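Long-range contacts in cellulose 1,4-beta-cellobiosidase (Thermobifida fusca, PDB 4JJJ), which probably hydrolyses cellulose chains to cellobiose, this chain being the glycoside hydrolase family 48 catalytic domain of a longer protein: residues Ile449-Val454 against Thr524-Leu528; Gly459-Phe463 against Asp530-His535; Ser496-Gly500 against Ile541-Glu545. The protein carries 1 engineered substitution. All coordinates share one frame; numbering follows the deposited sequence. Where two conformers were deposited one is given.

The three contacts lie on one side of the (alpha/alpha)6 catalytic domain. Contact 1 is at the surface; contacts 2 and 3 are partly buried. Contacts 1 and 2 share helix 519-533: contact 1 uses the end of helix 435-450 and the loop after it, contact 2 a later part of that loop. Contact 3 joins the start of helix 499-516 to the loop that follows helix 519-533. Contact 2 runs into contact 3, where H535 O probably accepts a hydrogen bond from A542 N. The chemistry changes along the row. Contact 1 is mostly methyl packing, contact 2 adds an imidazole and weak polar bonds, and contact 3 centres on one short hydroxyl bond beside the sugar pocket.

Contact 1. Residues Ile449-Val454 against Thr524-Leu528; sequences IQHTDV and TAEGL. With FE (Fe (III) ion), chain M; ZN (zinc ion), chain S.
The backbones come nearest at V454 and G527, with CA atoms 5.2 Å apart, where the loop leaving helix 435-450 runs past helix 519-533. A side chain on G527 would probably not fit, as a CB would run into V454 CG2. V454 sets its own CB against the helix backbone, 3.8 Å from G527 C. Its CG1 points away from its own carbonyl carbon (chi1 -53°) and reaches along the helix to T524 and L528. There V454 CG1 lies 3.6 Å from T524 O and 3.9 Å from L528 CD2. The methyl of T452 joins them: T452 CG2 is 4.0 Å from both T524 CG2 and L528 CD2. L528 meets T452 and V454 at about a right angle. In the last turn of helix 435-450, I449 CG2 comes to 3.7 Å from T524 OG1. Both threonine hydroxyls bond within their own helix region, T524 OG1 to T520 O and T452 OG1 to A448 O, and the two methyls meet each other. H451 and E526 face other ways: H451 NE2 binds an iron ion, and E526 shares a zinc ion with H633. No direct hydrogen bond crosses. A water donates to V454 O (2.8 Å) and to G527 O (2.7 Å), tying the two carbonyls together. The join therefore rests on methyl packing and close backbone fit, with its polar link carried by water.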
loop_
_atom_site.group_PDB
_atom_site.type_symbol
_atom_site.label_atom_id
_atom_site.label_comp_id
_atom_site.label_asym_id
_atom_site.label_seq_id
_atom_site.Cartn_x
_atom_site.Cartn_y
_atom_site.Cartn_z
ATOM N N ILE A 449 20.485 9.640 8.858
ATOM C CA ILE A 449 21.807 9.207 9.343
ATOM C C ILE A 449 21.967 9.448 10.847
ATOM O O ILE A 449 22.443 8.541 11.573
ATOM C CB ILE A 449 22.922 9.854 8.479
ATOM C CG1 ILE A 449 22.851 9.282 7.058
ATOM C CG2 ILE A 449 24.274 9.602 9.147
ATOM C CD1 ILE A 449 23.836 9.963 6.128
ATOM N N GLN A 450 21.563 10.622 11.284
ATOM C CA GLN A 450 21.694 11.071 12.697
ATOM C C GLN A 450 20.915 10.207 13.655
ATOM O O GLN A 450 21.146 10.252 14.854
ATOM C CB GLN A 450 21.133 12.457 12.798
ATOM C CG GLN A 450 21.998 13.553 12.264
ATOM C CD GLN A 450 23.310 13.117 11.595
ATOM O OE1 GLN A 450 23.470 13.279 10.363
ATOM N NE2 GLN A 450 24.318 12.681 12.427
ATOM N N HIS A 451 19.935 9.447 13.141
ATOM C CA HIS A 451 19.114 8.539 13.938
ATOM C C HIS A 451 19.302 7.086 13.603
ATOM O O HIS A 451 18.474 6.273 13.992
ATOM C CB HIS A 451 17.613 8.984 13.802
ATOM C CG HIS A 451 17.400 10.342 14.340
ATOM N ND1 HIS A 451 17.559 11.495 13.591
ATOM C CD2 HIS A 451 17.122 10.763 15.601
ATOM C CE1 HIS A 451 17.460 12.548 14.358
ATOM N NE2 HIS A 451 17.171 12.136 15.574
ATOM N N THR A 452 20.408 6.763 12.973
ATOM C CA THR A 452 20.766 5.398 12.628
ATOM C C THR A 452 22.052 5.004 13.324
ATOM O O THR A 452 23.016 5.807 13.348
ATOM C CB THR A 452 20.933 5.304 11.075
ATOM O OG1 THR A 452 19.686 5.600 10.436
ATOM C CG2 THR A 452 21.313 3.923 10.653
ATOM N N ASP A 453 22.104 3.774 13.837
ATOM C CA ASP A 453 23.312 3.227 14.486
ATOM C C ASP A 453 23.671 1.936 13.884
ATOM O O ASP A 453 22.922 0.985 14.018
ATOM C CB ASP A 453 23.080 3.060 15.984
ATOM C CG ASP A 453 24.353 2.584 16.735
ATOM O OD1 ASP A 453 25.402 2.321 16.126
ATOM O OD2 ASP A 453 24.124 2.481 17.976
ATOM N N VAL A 454 24.767 1.910 13.091
ATOM C CA VAL A 454 25.098 0.690 12.360
ATOM C C VAL A 454 25.872 -0.298 13.261
ATOM O O VAL A 454 26.197 -1.346 12.849
ATOM C CB VAL A 454 25.859 0.973 11.011
ATOM C CG1 VAL A 454 25.079 1.966 10.195
ATOM C CG2 VAL A 454 27.245 1.607 11.264
ATOM N N THR A 524 27.258 4.800 6.020
ATOM C CA THR A 524 26.080 4.298 6.748
ATOM C C THR A 524 25.463 3.122 6.031
ATOM O O THR A 524 25.151 2.120 6.646
ATOM C CB THR A 524 25.065 5.450 7.020
ATOM O OG1 THR A 524 25.783 6.500 7.691
ATOM C CG2 THR A 524 23.868 5.047 7.840
ATOM N N ALA A 525 25.223 3.289 4.719
ATOM C CA ALA A 525 24.660 2.225 3.919
ATOM C C ALA A 525 25.479 0.950 4.037
ATOM O O ALA A 525 24.938 -0.145 4.216
ATOM C CB ALA A 525 24.584 2.649 2.477
ATOM N N GLU A 526 26.806 1.108 3.953
ATOM C CA GLU A 526 27.663 -0.073 3.964
ATOM C C GLU A 526 27.522 -0.774 5.328
ATOM O O GLU A 526 27.497 -2.021 5.380
ATOM C CB GLU A 526 29.125 0.307 3.780
ATOM C CG GLU A 526 29.489 0.802 2.398
ATOM C CD GLU A 526 29.607 -0.257 1.292
ATOM O OE1 GLU A 526 29.022 -1.361 1.348
ATOM O OE2 GLU A 526 30.355 0.048 0.311
ATOM N N GLY A 527 27.425 -0.003 6.418
ATOM C CA GLY A 527 27.238 -0.564 7.750
ATOM C C GLY A 527 25.920 -1.288 7.928
ATOM O O GLY A 527 25.844 -2.316 8.539
ATOM N N LEU A 528 24.868 -0.734 7.301
ATOM C CA LEU A 528 23.564 -1.415 7.255
ATOM C C LEU A 528 23.568 -2.739 6.460
ATOM O O LEU A 528 23.025 -3.758 6.908
ATOM C CB LEU A 528 22.490 -0.476 6.722
ATOM C CG LEU A 528 22.208 0.753 7.606
ATOM C CD1 LEU A 528 21.203 1.643 6.950
ATOM C CD2 LEU A 528 21.771 0.313 9.024
HETATM FE FE FE M . 17.275 13.645 17.220
HETATM ZN ZN ZN S . 30.557 -1.476 -0.860
HETATM O O HOH W 1 24.659 6.500 10.944
HETATM O O HOH W 2 27.474 -2.665 10.724
HETATM O O HOH W 3 31.477 -3.088 0.016
HETATM O O HOH W 4 18.476 12.325 18.033
HETATM O O HOH W 5 19.103 14.466 16.990
HETATM O O HOH W 6 16.230 14.942 16.031
#

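Contact 2. Residues Gly459-Phe463 against Asp530-His535; sequences GGQNF and DALLAH. With ZN (zinc ion), chain X; NA (sodium ion), chain J.
G460 meets A531 in a close backbone contact between the loop before strand 465-473 and the last turns of helix 519-533. Their CA atoms are only 4.1 Å apart. G460 has a positive phi of 79°, and a CB on it would clash with A531 CA, so two separate features suit a residue without a side chain. G459 sits beside it, with its O 3.7 Å from A534 CB. From G460 to F463 the chain makes a type I beta turn, closed by a bond from F463 N to G460 O (3.3 Å). The same carbonyl also takes a weak bond from H535 NE2, at 3.4 Å and 156°. G460 O lies at the edge of the imidazole, in its plane. Within this (alpha/alpha)6 domain, the end of helix 519-533 meets a turn, and the imidazole uses both nitrogens. H535 ND1 binds a zinc ion at 2.1 Å while NE2 faces the turn; the zinc bond and this weak bond probably help orient the ring in this conformer. Q461 NE2 lies over one face of that ring, offset toward its rim, with the amide and ring planes 48° apart. The Q461 chain bends at chi2, which folds the amide back over the helix end. Q461 NE2 makes a weak bond to A534 O at 3.4 Å. A water bridges the same two atoms, accepting from Q461 NE2 and donating to A534 O. F463 is buried and completes the contact. Its CD2 packs 3.7 Å from A531 CB, and its CE2 is 3.9 Å from H535 CD2. The two rings meet obliquely, with H535 CD2 at the edge of the phenyl ring. F463 also packs on T502 of helix 499-516.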
loop_
_atom_site.group_PDB
_atom_site.type_symbol
_atom_site.label_atom_id
_atom_site.label_comp_id
_atom_site.label_asym_id
_atom_site.label_seq_id
_atom_site.Cartn_x
_atom_site.Cartn_y
_atom_site.Cartn_z
ATOM N N GLY A 459 30.173 -5.268 14.345
ATOM C CA GLY A 459 29.745 -6.000 13.128
ATOM C C GLY A 459 28.278 -5.894 12.809
ATOM O O GLY A 459 27.749 -6.684 11.989
ATOM N N GLY A 460 27.644 -4.891 13.391
ATOM C CA GLY A 460 26.185 -4.670 13.209
ATOM C C GLY A 460 25.291 -5.532 14.001
ATOM O O GLY A 460 24.076 -5.551 13.747
ATOM N N GLN A 461 25.823 -6.265 14.985
ATOM C CA GLN A 461 24.970 -7.109 15.767
ATOM C C GLN A 461 23.792 -6.388 16.370
ATOM O O GLN A 461 22.692 -6.935 16.408
ATOM C CB GLN A 461 25.768 -7.908 16.839
ATOM C CG GLN A 461 26.369 -9.151 16.198
ATOM C CD GLN A 461 25.252 -10.130 15.767
ATOM O OE1 GLN A 461 24.180 -10.195 16.401
ATOM N NE2 GLN A 461 25.451 -10.825 14.628
ATOM N N ASN A 462 24.052 -5.227 16.939
ATOM C CA ASN A 462 23.006 -4.504 17.670
ATOM C C ASN A 462 22.705 -3.187 16.943
ATOM O O ASN A 462 22.518 -2.131 17.536
ATOM C CB ASN A 462 23.533 -4.201 19.081
ATOM C CG ASN A 462 23.820 -5.479 19.858
ATOM O OD1 ASN A 462 23.094 -6.417 19.761
ATOM N ND2 ASN A 462 24.862 -5.466 20.622
ATOM N N PHE A 463 22.672 -3.236 15.589
ATOM C CA PHE A 463 22.343 -2.015 14.869
ATOM C C PHE A 463 20.922 -1.574 15.210
ATOM O O PHE A 463 20.114 -2.391 15.658
ATOM C CB PHE A 463 22.402 -2.316 13.337
ATOM C CG PHE A 463 21.194 -3.012 12.755
ATOM C CD1 PHE A 463 20.160 -2.309 12.196
ATOM C CD2 PHE A 463 21.087 -4.419 12.842
ATOM C CE1 PHE A 463 19.136 -2.969 11.677
ATOM C CE2 PHE A 463 19.992 -5.081 12.277
ATOM C CZ PHE A 463 19.018 -4.327 11.726
ATOM N N ASP A 530 26.188 -4.657 6.051
ATOM C CA ASP A 530 26.932 -5.598 6.873
ATOM C C ASP A 530 26.011 -6.155 7.945
ATOM O O ASP A 530 26.097 -7.339 8.289
ATOM C CB ASP A 530 28.087 -4.905 7.576
ATOM C CG ASP A 530 29.247 -4.580 6.688
ATOM O OD1 ASP A 530 29.338 -5.170 5.634
ATOM O OD2 ASP A 530 30.091 -3.730 7.091
ATOM N N ALA A 531 25.255 -5.260 8.590
ATOM C CA ALA A 531 24.316 -5.639 9.645
ATOM C C ALA A 531 23.321 -6.658 9.172
ATOM O O ALA A 531 23.054 -7.654 9.827
ATOM C CB ALA A 531 23.641 -4.381 10.170
ATOM N N LEU A 532 22.755 -6.469 7.977
ATOM C CA LEU A 532 21.846 -7.435 7.372
ATOM C C LEU A 532 22.538 -8.746 7.229
ATOM O O LEU A 532 21.979 -9.781 7.529
ATOM C CB LEU A 532 21.228 -6.930 6.073
ATOM C CG LEU A 532 20.291 -5.686 6.229
ATOM C CD1 LEU A 532 19.936 -5.043 4.919
ATOM C CD2 LEU A 532 19.002 -6.085 6.919
ATOM N N LEU A 533 23.759 -8.766 6.718
ATOM C CA LEU A 533 24.461 -10.043 6.488
ATOM C C LEU A 533 24.720 -10.796 7.783
ATOM O O LEU A 533 24.712 -12.028 7.798
ATOM C CB LEU A 533 25.759 -9.769 5.673
ATOM C CG LEU A 533 25.595 -9.558 4.179
ATOM C CD1 LEU A 533 27.011 -9.184 3.698
ATOM C CD2 LEU A 533 25.024 -10.767 3.412
ATOM N N ALA A 534 24.847 -10.041 8.850
ATOM C CA ALA A 534 25.103 -10.593 10.173
ATOM C C ALA A 534 23.944 -11.296 10.770
ATOM O O ALA A 534 24.122 -12.009 11.785
ATOM C CB ALA A 534 25.598 -9.501 11.106
ATOM N N HIS A 535 22.744 -11.085 10.214
ATOM C CA HIS A 535 21.495 -11.698 10.701
ATOM C C HIS A 535 20.865 -12.722 9.700
ATOM O O HIS A 535 19.672 -13.010 9.737
ATOM C CB HIS A 535 20.526 -10.607 11.140
ATOM C CG HIS A 535 21.076 -9.782 12.259
ATOM N ND1 HIS A 535 20.965 -10.137 13.585
ATOM C CD2 HIS A 535 21.725 -8.596 12.250
ATOM C CE1 HIS A 535 21.556 -9.230 14.324
ATOM N NE2 HIS A 535 21.985 -8.262 13.544
HETATM ZN ZN ZN X . 20.384 -11.826 14.614
HETATM NA NA NA J . 31.022 -4.063 4.353
HETATM O O HOH W 7 23.645 -12.974 14.725
HETATM O O HOH W 8 32.145 -3.049 2.193
HETATM O O HOH W 9 28.985 -3.274 3.341
HETATM O O HOH W 10 31.501 -2.400 5.169
HETATM O O HOH W 11 32.328 -4.551 5.883
HETATM O O HOH W 12 20.702 -11.034 16.579
#

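Contact 3. Residues Ser496-Gly500 against Ile541-Glu545; sequences SQDVG and IATPE. With BGC (beta-D-glucopyranose), chain B; GLC (alpha-D-glucopyranose), chain C.
Q497 lies against T543, and its side chain can be followed outward. Q497 CB is 3.5 Å from T543 OG1. CG and CD carry the chain on, extended (chi2 -166°), past the threonine. At the tip, Q497 OE1 lies 3.7 Å from T543 CB and 3.8 Å from P544 CD. It takes a bond from a water that also donates to P544 O. Q497 NE2 turns the other way and donates to F463 O and Q461 O. The central bond joins a side chain to the backbone: the hydroxyl T543 OG1 donates to Q497 O at 2.7 Å. It stands above the carbonyl plane, 50° out of it. The methyl of T543 slides past V499, with T543 CG2 at 3.7 Å from V499 CG1. With a valine here, Q497 O would probably lose its hydroxyl donor and the loop its short polar tie to the helix start. D498, the next residue, is the N-cap of helix 499-516, and its OD1 accepts from V501 N and, weakly, from G500 N. D498 OD2 lies 2.7 Å from O6 of the beta-glucose, which overlaps an alpha-glucose modelled in the same place, at the sugar pocket wall. The join sits between elements: V499 and I541 both pack on I626 of helix 620-637, and S496 pairs through its backbone with V465 of strand 465-473.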
loop_
_atom_site.group_PDB
_atom_site.type_symbol
_atom_site.label_atom_id
_atom_site.label_comp_id
_atom_site.label_asym_id
_atom_site.label_seq_id
_atom_site.Cartn_x
_atom_site.Cartn_y
_atom_site.Cartn_z
ATOM N N SER A 496 14.256 0.126 15.986
ATOM C CA SER A 496 14.075 -1.315 15.750
ATOM C C SER A 496 15.273 -1.871 14.981
ATOM O O SER A 496 16.174 -1.154 14.593
ATOM C CB SER A 496 12.813 -1.534 14.946
ATOM O OG SER A 496 13.112 -1.375 13.623
ATOM N N GLN A 497 15.175 -3.172 14.730
ATOM C CA GLN A 497 16.011 -3.869 13.771
ATOM C C GLN A 497 15.199 -4.391 12.521
ATOM O O GLN A 497 15.491 -5.427 11.940
ATOM C CB GLN A 497 16.714 -5.047 14.469
ATOM C CG GLN A 497 17.710 -4.571 15.526
ATOM C CD GLN A 497 18.617 -5.687 15.941
ATOM O OE1 GLN A 497 18.154 -6.791 16.221
ATOM N NE2 GLN A 497 19.904 -5.416 16.030
ATOM N N ASP A 498 14.156 -3.662 12.190
ATOM C CA ASP A 498 13.265 -4.082 11.104
ATOM C C ASP A 498 14.107 -4.186 9.833
ATOM O O ASP A 498 14.596 -3.209 9.366
ATOM C CB ASP A 498 12.133 -3.090 10.999
ATOM C CG ASP A 498 11.160 -3.410 9.972
ATOM O OD1 ASP A 498 11.540 -3.802 8.850
ATOM O OD2 ASP A 498 9.923 -3.168 10.192
ATOM N N VAL A 499 14.139 -5.388 9.300
ATOM C CA VAL A 499 15.128 -5.654 8.222
ATOM C C VAL A 499 14.649 -5.020 6.901
ATOM O O VAL A 499 15.480 -4.713 6.047
ATOM C CB VAL A 499 15.498 -7.125 8.066
ATOM C CG1 VAL A 499 16.131 -7.617 9.391
ATOM C CG2 VAL A 499 14.292 -7.978 7.672
ATOM N N GLY A 500 13.333 -4.921 6.733
ATOM C CA GLY A 500 12.740 -4.326 5.526
ATOM C C GLY A 500 13.074 -2.836 5.492
ATOM O O GLY A 500 13.523 -2.263 4.470
ATOM N N ILE A 541 16.918 -13.398 6.165
ATOM C CA ILE A 541 17.623 -12.554 7.151
ATOM C C ILE A 541 16.537 -12.040 8.117
ATOM O O ILE A 541 15.542 -11.507 7.653
ATOM C CB ILE A 541 18.355 -11.426 6.419
ATOM C CG1 ILE A 541 19.646 -11.914 5.828
ATOM C CG2 ILE A 541 18.595 -10.244 7.282
ATOM C CD1 ILE A 541 20.255 -11.049 4.717
ATOM N N ALA A 542 16.766 -12.141 9.422
ATOM C CA ALA A 542 15.725 -11.804 10.386
ATOM C C ALA A 542 16.313 -11.431 11.653
ATOM O O ALA A 542 17.429 -11.835 11.996
ATOM C CB ALA A 542 14.790 -12.962 10.563
ATOM N N THR A 543 15.571 -10.604 12.384
ATOM C CA THR A 543 15.970 -10.072 13.689
ATOM C C THR A 543 14.782 -10.156 14.667
ATOM O O THR A 543 13.658 -10.303 14.280
ATOM C CB THR A 543 16.329 -8.552 13.575
ATOM O OG1 THR A 543 15.221 -7.866 12.953
ATOM C CG2 THR A 543 17.601 -8.389 12.732
ATOM N N PRO A 544 15.078 -10.221 15.972
ATOM C CA PRO A 544 13.962 -10.267 16.915
ATOM C C PRO A 544 13.005 -9.108 16.954
ATOM O O PRO A 544 13.388 -7.960 16.893
ATOM C CB PRO A 544 14.696 -10.319 18.322
ATOM C CG PRO A 544 16.148 -10.588 17.981
ATOM C CD PRO A 544 16.389 -10.082 16.618
ATOM N N GLU A 545 11.706 -9.434 17.026
ATOM C CA GLU A 545 10.675 -8.410 17.275
ATOM C C GLU A 545 9.684 -8.981 18.306
ATOM O O GLU A 545 9.565 -10.207 18.456
ATOM C CB GLU A 545 10.058 -7.893 16.000
ATOM C CG GLU A 545 9.109 -8.735 15.372
ATOM C CD GLU A 545 8.463 -8.189 14.091
ATOM O OE1 GLU A 545 9.236 -8.345 13.152
ATOM O OE2 GLU A 545 7.273 -7.749 13.989
HETATM C C2 BGC B . 5.106 -1.365 11.623
HETATM C C3 BGC B . 4.155 -1.932 10.575
HETATM C C4 BGC B . 4.925 -2.784 9.545
HETATM C C5 BGC B . 5.936 -3.783 10.141
HETATM C C6 BGC B . 6.907 -4.356 9.106
HETATM C C1 BGC B . 6.012 -2.440 12.174
HETATM O O1 BGC B . 6.927 -1.775 13.106
HETATM O O2 BGC B . 4.223 -0.794 12.646
HETATM O O3 BGC B . 3.446 -0.882 9.909
HETATM O O4 BGC B . 4.043 -3.538 8.711
HETATM O O5 BGC B . 6.736 -3.136 11.130
HETATM O O6 BGC B . 7.759 -3.385 8.555
HETATM C C1 GLC C . 6.056 -2.891 12.258
HETATM C C2 GLC C . 5.116 -1.827 11.859
HETATM C C3 GLC C . 4.145 -2.344 10.764
HETATM C C4 GLC C . 4.926 -2.896 9.567
HETATM C C5 GLC C . 5.926 -3.910 10.129
HETATM C C6 GLC C . 6.877 -4.505 9.132
HETATM O O1 GLC C . 5.214 -3.847 12.770
HETATM O O2 GLC C . 4.236 -1.508 13.024
HETATM O O3 GLC C . 3.209 -1.347 10.388
HETATM O O4 GLC C . 4.028 -3.610 8.690
HETATM O O5 GLC C . 6.765 -3.288 11.104
HETATM O O6 GLC C . 7.676 -3.493 8.628
HETATM O O HOH W 13 15.752 -6.579 17.634
HETATM O O HOH W 14 12.937 -4.986 15.856
#